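Side-chain contact in transcriptional regulator, badm/rrf2 family (Thermincola potens, PDB 4CIC), which probably binds DNA as an Rrf2-family transcription factor of the IscR type, linked to control of iron-sulfur cluster biogenesis: residues A[71-75]-A[76-80]. The protein carries 3 engineered substitutions. Sequence-based numbering, arbitrary orientation.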
loop_
_atom_site.group_PDB
_atom_site.type_symbol
_atom_site.label_atom_id
_atom_site.label_comp_id
_atom_site.label_asym_id
_atom_site.label_seq_id
_atom_site.Cartn_x
_atom_site.Cartn_y
_atom_site.Cartn_z
ATOM N N LEU A 71 -22.992 13.616 6.684
ATOM C CA LEU A 71 -21.964 14.047 5.736
ATOM C C LEU A 71 -22.173 15.519 5.418
ATOM O O LEU A 71 -23.317 16.000 5.320
ATOM C CB LEU A 71 -22.042 13.255 4.434
ATOM C CG LEU A 71 -21.783 11.756 4.444
ATOM C CD1 LEU A 71 -22.002 11.204 3.046
ATOM C CD2 LEU A 71 -20.366 11.466 4.898
ATOM N N ALA A 72 -21.063 16.231 5.237
ATOM C CA ALA A 72 -21.097 17.651 4.893
ATOM C C ALA A 72 -21.007 17.911 3.382
ATOM O O ALA A 72 -21.159 19.057 2.935
ATOM C CB ALA A 72 -19.981 18.385 5.620
ATOM N N ARG A 73 -20.744 16.850 2.617
ATOM C CA ARG A 73 -20.795 16.857 1.151
ATOM C C ARG A 73 -21.558 15.608 0.723
ATOM O O ARG A 73 -21.630 14.643 1.483
ATOM C CB ARG A 73 -19.386 16.786 0.544
ATOM C CG ARG A 73 -18.451 17.876 0.993
ATOM C CD ARG A 73 -17.505 18.267 -0.129
ATOM N NE ARG A 73 -16.604 17.187 -0.551
ATOM C CZ ARG A 73 -15.392 16.983 -0.044
ATOM N NH1 ARG A 73 -14.945 17.769 0.927
ATOM N NH2 ARG A 73 -14.628 15.992 -0.502
ATOM N N GLU A 74 -22.096 15.612 -0.492
ATOM C CA GLU A 74 -22.844 14.456 -0.998
ATOM C C GLU A 74 -21.848 13.331 -1.226
ATOM O O GLU A 74 -20.700 13.604 -1.519
ATOM C CB GLU A 74 -23.530 14.793 -2.320
ATOM C CG GLU A 74 -24.729 15.771 -2.180
ATOM C CD GLU A 74 -25.231 16.304 -3.516
ATOM O OE1 GLU A 74 -25.422 15.505 -4.456
ATOM O OE2 GLU A 74 -25.434 17.529 -3.625
ATOM N N PRO A 75 -22.283 12.072 -1.075
ATOM C CA PRO A 75 -21.334 10.968 -1.245
ATOM C C PRO A 75 -20.629 10.975 -2.602
ATOM O O PRO A 75 -19.443 10.566 -2.665
ATOM C CB PRO A 75 -22.207 9.713 -1.080
ATOM C CG PRO A 75 -23.358 10.195 -0.134
ATOM C CD PRO A 75 -23.588 11.624 -0.548
ATOM N N ARG A 76 -21.289 11.440 -3.651
ATOM C CA ARG A 76 -20.664 11.472 -4.983
ATOM C C ARG A 76 -19.499 12.464 -5.063
ATOM O O ARG A 76 -18.665 12.378 -5.975
ATOM C CB ARG A 76 -21.694 11.784 -6.070
ATOM C CG ARG A 76 -22.280 13.179 -5.957
ATOM C CD ARG A 76 -23.543 13.355 -6.814
ATOM N NE ARG A 76 -24.019 14.732 -6.676
ATOM C CZ ARG A 76 -23.710 15.710 -7.521
ATOM N NH1 ARG A 76 -22.955 15.453 -8.582
ATOM N NH2 ARG A 76 -24.162 16.938 -7.313
ATOM N N ASP A 77 -19.446 13.396 -4.112
ATOM C CA ASP A 77 -18.377 14.401 -4.057
ATOM C C ASP A 77 -17.323 14.089 -2.987
ATOM O O ASP A 77 -16.542 14.964 -2.614
ATOM C CB ASP A 77 -18.962 15.792 -3.797
ATOM C CG ASP A 77 -19.843 16.279 -4.950
ATOM O OD1 ASP A 77 -19.483 16.020 -6.124
ATOM O OD2 ASP A 77 -20.892 16.913 -4.690
ATOM N N ILE A 78 -17.323 12.867 -2.468
ATOM C CA ILE A 78 -16.280 12.471 -1.518
ATOM C C ILE A 78 -15.567 11.236 -2.044
ATOM O O ILE A 78 -16.143 10.149 -2.057
ATOM C CB ILE A 78 -16.866 12.178 -0.097
ATOM C CG1 ILE A 78 -17.587 13.412 0.432
ATOM C CG2 ILE A 78 -15.731 11.762 0.860
ATOM C CD1 ILE A 78 -18.373 13.171 1.719
ATOM N N LYS A 79 -14.305 11.394 -2.459
ATOM C CA LYS A 79 -13.477 10.250 -2.842
ATOM C C LYS A 79 -12.908 9.569 -1.604
ATOM O O LYS A 79 -12.661 10.220 -0.600
ATOM C CB LYS A 79 -12.292 10.696 -3.726
ATOM C CG LYS A 79 -12.707 11.330 -5.026
ATOM C CD LYS A 79 -11.539 11.997 -5.709
ATOM C CE LYS A 79 -11.979 12.660 -7.002
ATOM N NZ LYS A 79 -10.815 13.273 -7.720
ATOM N N VAL A 80 -12.696 8.258 -1.662
ATOM C CA VAL A 80 -12.082 7.574 -0.535
ATOM C C VAL A 80 -10.716 8.208 -0.260
ATOM O O VAL A 80 -10.313 8.384 0.891
ATOM C CB VAL A 80 -11.945 6.063 -0.782
ATOM C CG1 VAL A 80 -11.214 5.415 0.365
ATOM C CG2 VAL A 80 -13.340 5.445 -0.909
HETATM O O HOH W 1 -21.684 17.910 -2.354
#
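In the loop joining wing strand 68-71 to helix 80-87 of the winged helix-turn-helix domain, a short 3-10 turn at 74-78 is pinned by Arg73, which reaches across it to the backbone of Asp77. NE and NH2 of Arg73 converge side-on on the single atom Asp77 O, each at 3.0 Å, and the oxygen lies in the guanidinium plane. NH2 arrives within the carbonyl plane, whereas NE sits above it. Bends at chi2 (-146°) and chi3 (-64°) bring the guanidinium round to Asp77 O. Two backbone bonds of the 3-10 kind close the turn: Asp77 N to Glu74 O and Ile78 N to Pro75 O. On the exposed side, Glu74 OE1 and Arg76 NE form a salt bridge of 2.7 Å, nearly straight at 170°. Their side chains run alongside each other, but NE approaches from above the carboxylate plane. A water ties Asp77 OD2 to Glu74 N. On the inner side, Ile78 CG1 packs 3.8 Å from Arg73 CB, and Ile78 CD1 meets Leu71 CD2 at 4.1 Å; Leu71 and Ile78 both touch Met18 of helix 9-23, while Pro75 and Ile78 touch Leu133. Ile78 CD1 also lies 3.6 Å from Arg73 O, a buried carbonyl oxygen that finds no hydrogen-bond partner. A leucine in place of Arg73 has neither donor, and the turn would probably lose its clamp on Asp77 O and be held less firmly. The double grip sets the guanidinium charge against a backbone carbonyl oxygen, which is likely to polarise that peptide, while Arg76 probably offsets the charge of Glu74, whose carboxylate also has that of Asp77 nearby.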